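Long-range contact in purine nucleoside phosphorylase (Grouper iridovirus, PDB 3KHS), which probably catalyses the phosphorolysis of purine nucleosides in purine salvage, as other members of the PNP/MTAP phosphorylase family do: residues G153-L167 against T222-A234. Residues are numbered along the deposited sequence; the frame is centred on the assembly and turned at random.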
ATOM      1  N   GLY B 153     -18.875   8.253 -14.927  1.00 60.70           N
ATOM      2  CA  GLY B 153     -18.382   6.898 -15.098  1.00 56.47           C
ATOM      3  C   GLY B 153     -18.903   5.930 -14.051  1.00 51.36           C
ATOM      4  O   GLY B 153     -19.586   6.320 -13.104  1.00 50.68           O
ATOM      5  N   GLU B 154     -18.572   4.656 -14.223  1.00 47.40           N
ATOM      6  CA  GLU B 154     -19.008   3.617 -13.303  1.00 46.95           C
ATOM      7  C   GLU B 154     -18.360   3.755 -11.931  1.00 45.76           C
ATOM      8  O   GLU B 154     -17.246   4.253 -11.799  1.00 44.89           O
ATOM      9  CB  GLU B 154     -18.677   2.239 -13.883  1.00 55.53           C
ATOM     10  CG  GLU B 154     -19.359   1.910 -15.209  1.00 60.56           C
ATOM     11  CD  GLU B 154     -20.816   1.507 -15.035  1.00 69.56           C
ATOM     12  OE1 GLU B 154     -21.073   0.448 -14.414  1.00 73.50           O
ATOM     13  OE2 GLU B 154     -21.708   2.243 -15.515  1.00 73.17           O
ATOM     14  N   ARG B 155     -19.064   3.306 -10.906  1.00 46.26           N
ATOM     15  CA  ARG B 155     -18.543   3.354  -9.549  1.00 45.41           C
ATOM     16  C   ARG B 155     -17.402   2.320  -9.492  1.00 44.69           C
ATOM     17  O   ARG B 155     -16.329   2.579  -8.968  1.00 42.88           O
ATOM     18  CB  ARG B 155     -19.640   2.955  -8.550  1.00 41.02           C
ATOM     19  CG  ARG B 155     -19.649   3.714  -7.211  1.00 51.25           C
ATOM     20  CD  ARG B 155     -18.443   3.505  -6.280  1.00 46.67           C
ATOM     21  NE  ARG B 155     -17.244   4.222  -6.729  1.00 54.78           N
ATOM     22  CZ  ARG B 155     -16.558   5.105  -6.001  1.00 53.28           C
ATOM     23  NH1 ARG B 155     -16.944   5.405  -4.764  1.00 48.25           N
ATOM     24  NH2 ARG B 155     -15.478   5.690  -6.511  1.00 50.57           N
ATOM     25  N   PHE B 156     -17.676   1.144 -10.037  1.00 44.31           N
ATOM     26  CA  PHE B 156     -16.732   0.040 -10.070  1.00 42.15           C
ATOM     27  C   PHE B 156     -16.368  -0.279 -11.524  1.00 38.85           C
ATOM     28  O   PHE B 156     -16.819  -1.274 -12.085  1.00 37.94           O
ATOM     29  CB  PHE B 156     -17.369  -1.188  -9.423  1.00 39.49           C
ATOM     30  CG  PHE B 156     -17.843  -0.960  -8.027  1.00 40.40           C
ATOM     31  CD1 PHE B 156     -16.930  -0.725  -6.995  1.00 40.71           C
ATOM     32  CD2 PHE B 156     -19.209  -1.029  -7.722  1.00 40.53           C
ATOM     33  CE1 PHE B 156     -17.372  -0.567  -5.674  1.00 36.87           C
ATOM     34  CE2 PHE B 156     -19.667  -0.872  -6.403  1.00 36.25           C
ATOM     35  CZ  PHE B 156     -18.751  -0.642  -5.376  1.00 39.33           C
ATOM     36  N   PRO B 157     -15.535   0.568 -12.141  1.00 38.92           N
ATOM     37  CA  PRO B 157     -15.096   0.407 -13.525  1.00 35.57           C
ATOM     38  C   PRO B 157     -14.246  -0.834 -13.768  1.00 41.54           C
ATOM     39  O   PRO B 157     -13.366  -1.174 -12.970  1.00 41.79           O
ATOM     40  CB  PRO B 157     -14.297   1.678 -13.772  1.00 38.42           C
ATOM     41  CG  PRO B 157     -13.687   1.949 -12.426  1.00 34.87           C
ATOM     42  CD  PRO B 157     -14.857   1.711 -11.501  1.00 36.42           C
ATOM     43  N   SER B 158     -14.509  -1.507 -14.879  1.00 39.34           N
ATOM     44  CA  SER B 158     -13.739  -2.684 -15.231  1.00 39.27           C
ATOM     45  C   SER B 158     -12.391  -2.260 -15.777  1.00 39.33           C
ATOM     46  O   SER B 158     -12.284  -1.295 -16.548  1.00 37.94           O
ATOM     47  CB  SER B 158     -14.453  -3.516 -16.295  1.00 40.32           C
ATOM     48  OG  SER B 158     -13.499  -4.235 -17.050  1.00 42.28           O
ATOM     49  N   MET B 159     -11.365  -3.003 -15.379  1.00 35.82           N
ATOM     50  CA  MET B 159     -10.002  -2.747 -15.817  1.00 34.51           C
ATOM     51  C   MET B 159      -9.512  -3.955 -16.610  1.00 38.78           C
ATOM     52  O   MET B 159      -8.318  -4.193 -16.719  1.00 40.38           O
ATOM     53  CB  MET B 159      -9.101  -2.508 -14.587  1.00 36.84           C
ATOM     54  CG  MET B 159      -9.376  -1.182 -13.830  1.00 23.73           C
ATOM     55  SD  MET B 159      -9.235   0.305 -14.940  1.00 33.99           S
ATOM     56  CE  MET B 159     -10.911   1.042 -14.635  1.00 24.16           C
ATOM     57  N   THR B 160     -10.440  -4.719 -17.177  1.00 43.39           N
ATOM     58  CA  THR B 160     -10.062  -5.904 -17.925  1.00 42.00           C
ATOM     59  C   THR B 160      -9.335  -5.603 -19.225  1.00 39.92           C
ATOM     60  O   THR B 160      -8.511  -6.404 -19.650  1.00 42.47           O
ATOM     61  CB  THR B 160     -11.274  -6.811 -18.181  1.00 47.48           C
ATOM     62  OG1 THR B 160     -11.661  -7.433 -16.948  1.00 49.89           O
ATOM     63  CG2 THR B 160     -10.936  -7.890 -19.178  1.00 46.77           C
ATOM     64  N   SER B 161      -9.605  -4.453 -19.835  1.00 33.62           N
ATOM     65  CA  SER B 161      -8.931  -4.068 -21.078  1.00 34.82           C
ATOM     66  C   SER B 161      -8.513  -2.604 -21.070  1.00 35.61           C
ATOM     67  O   SER B 161      -8.949  -1.822 -21.913  1.00 39.68           O
ATOM     68  CB  SER B 161      -9.840  -4.297 -22.293  1.00 38.16           C
ATOM     69  OG  SER B 161     -10.217  -5.661 -22.409  1.00 39.57           O
ATOM     70  N   VAL B 162      -7.679  -2.228 -20.118  1.00 34.98           N
ATOM     71  CA  VAL B 162      -7.210  -0.859 -20.021  1.00 31.22           C
ATOM     72  C   VAL B 162      -6.518  -0.403 -21.291  1.00 34.74           C
ATOM     73  O   VAL B 162      -6.716   0.731 -21.735  1.00 39.24           O
ATOM     74  CB  VAL B 162      -6.189  -0.694 -18.855  1.00 30.36           C
ATOM     75  CG1 VAL B 162      -5.666   0.730 -18.805  1.00 20.64           C
ATOM     76  CG2 VAL B 162      -6.830  -1.047 -17.549  1.00 24.27           C
ATOM     77  N   TYR B 163      -5.705  -1.285 -21.875  1.00 37.05           N
ATOM     78  CA  TYR B 163      -4.936  -0.949 -23.064  1.00 35.00           C
ATOM     79  C   TYR B 163      -5.560  -1.469 -24.370  1.00 38.16           C
ATOM     80  O   TYR B 163      -5.466  -2.643 -24.704  1.00 40.21           O
ATOM     81  CB  TYR B 163      -3.497  -1.452 -22.833  1.00 32.60           C
ATOM     82  CG  TYR B 163      -2.889  -0.861 -21.554  1.00 27.34           C
ATOM     83  CD1 TYR B 163      -2.286   0.398 -21.563  1.00 23.12           C
ATOM     84  CD2 TYR B 163      -3.034  -1.507 -20.321  1.00 25.50           C
ATOM     85  CE1 TYR B 163      -1.842   1.018 -20.376  1.00 26.38           C
ATOM     86  CE2 TYR B 163      -2.597  -0.892 -19.116  1.00 29.54           C
ATOM     87  CZ  TYR B 163      -2.008   0.366 -19.161  1.00 30.38           C
ATOM     88  OH  TYR B 163      -1.608   0.984 -18.002  1.00 36.47           O
ATOM     89  N   ASP B 164      -6.204  -0.553 -25.091  1.00 42.78           N
ATOM     90  CA  ASP B 164      -6.892  -0.835 -26.347  1.00 40.75           C
ATOM     91  C   ASP B 164      -6.115  -1.766 -27.291  1.00 41.71           C
ATOM     92  O   ASP B 164      -5.032  -1.425 -27.782  1.00 43.32           O
ATOM     93  CB  ASP B 164      -7.175   0.489 -27.037  1.00 43.14           C
ATOM     94  CG  ASP B 164      -8.245   0.372 -28.072  1.00 39.55           C
ATOM     95  OD1 ASP B 164      -9.431   0.277 -27.691  1.00 42.35           O
ATOM     96  OD2 ASP B 164      -7.882   0.363 -29.255  1.00 42.30           O
ATOM     97  N   LYS B 165      -6.683  -2.937 -27.563  1.00 42.32           N
ATOM     98  CA  LYS B 165      -6.024  -3.909 -28.431  1.00 42.16           C
ATOM     99  C   LYS B 165      -5.727  -3.359 -29.813  1.00 39.45           C
ATOM    100  O   LYS B 165      -4.657  -3.636 -30.376  1.00 42.56           O
ATOM    101  CB  LYS B 165      -6.856  -5.184 -28.509  1.00 45.82           C
ATOM    102  CG  LYS B 165      -7.231  -5.661 -27.121  1.00 50.56           C
ATOM    103  CD  LYS B 165      -7.838  -7.042 -27.084  1.00 51.95           C
ATOM    104  CE  LYS B 165      -8.335  -7.358 -25.680  1.00 52.09           C
ATOM    105  NZ  LYS B 165      -8.778  -8.765 -25.582  1.00 56.61           N
ATOM    106  N   THR B 166      -6.640  -2.555 -30.344  1.00 36.02           N
ATOM    107  CA  THR B 166      -6.442  -1.938 -31.658  1.00 35.65           C
ATOM    108  C   THR B 166      -5.299  -0.932 -31.650  1.00 34.56           C
ATOM    109  O   THR B 166      -4.446  -0.942 -32.536  1.00 32.86           O
ATOM    110  CB  THR B 166      -7.734  -1.200 -32.151  1.00 39.48           C
ATOM    111  OG1 THR B 166      -8.796  -2.153 -32.301  1.00 40.24           O
ATOM    112  CG2 THR B 166      -7.491  -0.464 -33.489  1.00 28.59           C
ATOM    113  N   LEU B 167      -5.279  -0.040 -30.663  1.00 37.56           N
ATOM    114  CA  LEU B 167      -4.204   0.951 -30.608  1.00 36.73           C
ATOM    115  C   LEU B 167      -2.848   0.255 -30.478  1.00 37.82           C
ATOM    116  O   LEU B 167      -1.847   0.731 -31.028  1.00 38.65           O
ATOM    117  CB  LEU B 167      -4.427   1.921 -29.454  1.00 41.47           C
ATOM    118  CG  LEU B 167      -5.755   2.667 -29.557  1.00 39.81           C
ATOM    119  CD1 LEU B 167      -6.006   3.369 -28.269  1.00 38.53           C
ATOM    120  CD2 LEU B 167      -5.728   3.656 -30.704  1.00 38.93           C
ATOM    121  N   THR B 222      -4.102   5.703 -16.597  1.00 32.61           N
ATOM    122  CA  THR B 222      -4.935   4.925 -17.516  1.00 33.42           C
ATOM    123  C   THR B 222      -6.166   4.380 -16.801  1.00 32.01           C
ATOM    124  O   THR B 222      -7.188   4.114 -17.428  1.00 34.31           O
ATOM    125  CB  THR B 222      -4.160   3.745 -18.166  1.00 29.46           C
ATOM    126  OG1 THR B 222      -3.746   2.811 -17.147  1.00 34.36           O
ATOM    127  CG2 THR B 222      -2.937   4.275 -18.898  1.00 22.22           C
ATOM    128  N   ILE B 223      -6.077   4.200 -15.492  1.00 31.69           N
ATOM    129  CA  ILE B 223      -7.245   3.722 -14.762  1.00 33.82           C
ATOM    130  C   ILE B 223      -8.326   4.809 -14.859  1.00 32.02           C
ATOM    131  O   ILE B 223      -9.489   4.524 -15.086  1.00 33.30           O
ATOM    132  CB  ILE B 223      -6.968   3.512 -13.260  1.00 32.98           C
ATOM    133  CG1 ILE B 223      -6.059   2.301 -13.049  1.00 26.97           C
ATOM    134  CG2 ILE B 223      -8.307   3.359 -12.508  1.00 26.17           C
ATOM    135  CD1 ILE B 223      -5.655   2.133 -11.589  1.00 22.15           C
ATOM    136  N   VAL B 224      -7.916   6.054 -14.659  1.00 34.44           N
ATOM    137  CA  VAL B 224      -8.823   7.185 -14.695  1.00 34.66           C
ATOM    138  C   VAL B 224      -9.307   7.471 -16.124  1.00 36.87           C
ATOM    139  O   VAL B 224     -10.486   7.707 -16.342  1.00 36.72           O
ATOM    140  CB  VAL B 224      -8.139   8.405 -14.086  1.00 32.95           C
ATOM    141  CG1 VAL B 224      -9.000   9.642 -14.288  1.00 30.07           C
ATOM    142  CG2 VAL B 224      -7.852   8.129 -12.596  1.00 24.45           C
ATOM    143  N   ALA B 225      -8.400   7.429 -17.086  1.00 34.80           N
ATOM    144  CA  ALA B 225      -8.742   7.650 -18.479  1.00 36.45           C
ATOM    145  C   ALA B 225      -9.821   6.632 -18.902  1.00 37.26           C
ATOM    146  O   ALA B 225     -10.883   6.985 -19.429  1.00 36.37           O
ATOM    147  CB  ALA B 225      -7.495   7.465 -19.324  1.00 30.07           C
ATOM    148  N   LYS B 226      -9.532   5.363 -18.645  1.00 39.07           N
ATOM    149  CA  LYS B 226     -10.425   4.271 -19.009  1.00 37.20           C
ATOM    150  C   LYS B 226     -11.784   4.459 -18.389  1.00 38.96           C
ATOM    151  O   LYS B 226     -12.810   4.222 -19.019  1.00 39.13           O
ATOM    152  CB  LYS B 226      -9.863   2.938 -18.537  1.00 39.90           C
ATOM    153  CG  LYS B 226     -10.513   1.728 -19.206  1.00 42.86           C
ATOM    154  CD  LYS B 226     -10.233   1.720 -20.707  1.00 41.38           C
ATOM    155  CE  LYS B 226     -11.261   0.886 -21.427  1.00 50.84           C
ATOM    156  NZ  LYS B 226     -11.250  -0.505 -20.932  1.00 52.79           N
ATOM    157  N   HIS B 227     -11.780   4.874 -17.132  1.00 36.86           N
ATOM    158  CA  HIS B 227     -12.999   5.094 -16.399  1.00 34.12           C
ATOM    159  C   HIS B 227     -13.777   6.243 -17.026  1.00 36.83           C
ATOM    160  O   HIS B 227     -14.997   6.249 -16.990  1.00 39.06           O
ATOM    161  CB  HIS B 227     -12.653   5.383 -14.939  1.00 32.70           C
ATOM    162  CG  HIS B 227     -13.790   5.937 -14.136  1.00 35.13           C
ATOM    163  ND1 HIS B 227     -14.099   7.281 -14.114  1.00 35.65           N
ATOM    164  CD2 HIS B 227     -14.695   5.329 -13.329  1.00 33.79           C
ATOM    165  CE1 HIS B 227     -15.143   7.477 -13.327  1.00 35.67           C
ATOM    166  NE2 HIS B 227     -15.524   6.308 -12.838  1.00 40.71           N
ATOM    167  N   GLY B 228     -13.055   7.199 -17.608  1.00 38.64           N
ATOM    168  CA  GLY B 228     -13.678   8.348 -18.237  1.00 40.07           C
ATOM    169  C   GLY B 228     -14.044   8.100 -19.683  1.00 39.56           C
ATOM    170  O   GLY B 228     -14.223   9.029 -20.451  1.00 41.43           O
ATOM    171  N   GLY B 229     -14.122   6.833 -20.056  1.00 40.54           N
ATOM    172  CA  GLY B 229     -14.476   6.462 -21.411  1.00 39.42           C
ATOM    173  C   GLY B 229     -13.447   6.695 -22.499  1.00 43.63           C
ATOM    174  O   GLY B 229     -13.776   6.618 -23.683  1.00 48.23           O
ATOM    175  N   MET B 230     -12.204   6.981 -22.146  1.00 43.21           N
ATOM    176  CA  MET B 230     -11.209   7.215 -23.194  1.00 42.61           C
ATOM    177  C   MET B 230     -10.422   5.947 -23.470  1.00 42.56           C
ATOM    178  O   MET B 230     -10.358   5.049 -22.625  1.00 38.77           O
ATOM    179  CB  MET B 230     -10.257   8.367 -22.811  1.00 41.02           C
ATOM    180  CG  MET B 230     -10.901   9.762 -22.788  1.00 32.05           C
ATOM    181  SD  MET B 230      -9.834  11.079 -22.126  1.00 42.08           S
ATOM    182  CE  MET B 230      -9.589  10.427 -20.466  1.00 25.37           C
ATOM    183  N   ARG B 231      -9.861   5.867 -24.669  1.00 40.52           N
ATOM    184  CA  ARG B 231      -9.082   4.703 -25.059  1.00 43.65           C
ATOM    185  C   ARG B 231      -7.615   5.013 -24.804  1.00 37.75           C
ATOM    186  O   ARG B 231      -7.146   6.121 -25.080  1.00 37.32           O
ATOM    187  CB  ARG B 231      -9.343   4.379 -26.533  1.00 47.46           C
ATOM    188  CG  ARG B 231     -10.784   4.004 -26.812  1.00 46.70           C
ATOM    189  CD  ARG B 231     -11.063   4.019 -28.294  1.00 47.28           C
ATOM    190  NE  ARG B 231     -10.456   2.891 -28.992  1.00 47.39           N
ATOM    191  CZ  ARG B 231     -10.178   2.898 -30.289  1.00 51.94           C
ATOM    192  NH1 ARG B 231     -10.453   3.975 -31.021  1.00 54.81           N
ATOM    193  NH2 ARG B 231      -9.628   1.837 -30.862  1.00 53.34           N
ATOM    194  N   CYS B 232      -6.894   4.028 -24.282  1.00 37.21           N
ATOM    195  CA  CYS B 232      -5.480   4.220 -23.954  1.00 34.09           C
ATOM    196  C   CYS B 232      -4.438   3.384 -24.667  1.00 30.98           C
ATOM    197  O   CYS B 232      -4.639   2.210 -24.966  1.00 32.84           O
ATOM    198  CB  CYS B 232      -5.273   4.001 -22.464  1.00 33.17           C
ATOM    199  SG  CYS B 232      -6.379   4.957 -21.455  1.00 36.75           S
ATOM    200  N   LEU B 233      -3.308   4.026 -24.914  1.00 33.56           N
ATOM    201  CA  LEU B 233      -2.149   3.395 -25.502  1.00 31.12           C
ATOM    202  C   LEU B 233      -0.992   3.943 -24.672  1.00 31.85           C
ATOM    203  O   LEU B 233      -0.912   5.145 -24.420  1.00 32.19           O
ATOM    204  CB  LEU B 233      -1.977   3.792 -26.941  1.00 24.13           C
ATOM    205  CG  LEU B 233      -0.564   3.534 -27.452  1.00 37.54           C
ATOM    206  CD1 LEU B 233      -0.285   2.020 -27.411  1.00 33.22           C
ATOM    207  CD2 LEU B 233      -0.386   4.132 -28.862  1.00 25.41           C
ATOM    208  N   ALA B 234      -0.117   3.058 -24.215  1.00 32.75           N
ATOM    209  CA  ALA B 234       1.034   3.491 -23.435  1.00 33.95           C
ATOM    210  C   ALA B 234       2.276   2.787 -23.954  1.00 31.66           C
ATOM    211  O   ALA B 234       2.249   1.584 -24.202  1.00 32.43           O
ATOM    212  CB  ALA B 234       0.813   3.171 -21.976  1.00 32.12           C
TER
HETATM  213  O   HOH W   1      -8.366   1.737 -23.781  1.00 34.90           O
HETATM  214  O   HOH W   2      -3.249   0.492 -26.256  1.00 51.76           O
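Asp164 OD2 is gripped by two donors at once: Arg231 NH2 reaches it from across the contact at 2.8 Å, and the same oxygen, through its anti lone pair, accepts from Leu167 N, so that Asp164 N-caps the helix that begins at Lys165. Arg231 approaches side-on, its NE adding a nearly straight bond to Asp164 OD1 (3.1 Å, 167°). The guanidinium stands steeply, 74° from the carboxylate plane, and both nitrogens come from above that plane. One carboxylate thus serves a helix end and a strand residue together, a worked case of an N-cap that doubles as a salt-bridge partner; Arg231 NH1 pairs further with Glu282. A Leu167 methyl, CD2, sits over one guanidinium face, toward its rim, and Leu167 packs CB to CB on Leu233 (4.0 Å). A water bridges Val162 O to Cys232 N.

Further along, the bent chain of Lys226 brings NZ to Ser161 O at 2.8 Å, above the carbonyl plane. Val162 CG1, anti to its backbone N (chi1 178°), wedges against Thr222 OG1 at 3.3 Å and also rests over the rim of one face of the neighbouring Tyr163 ring, whose OH is bonded to His132. At the far end Pro157 abuts the His227 imidazole edge, CG to CD2 3.6 Å. Gly229 closes the helix of Lys226 and His227 in a Schellman motif, and the 153-164 loop runs alongside this helix-turn-strand unit before entering helix 165-178, part of the alpha/beta fold of the phosphorylase superfamily.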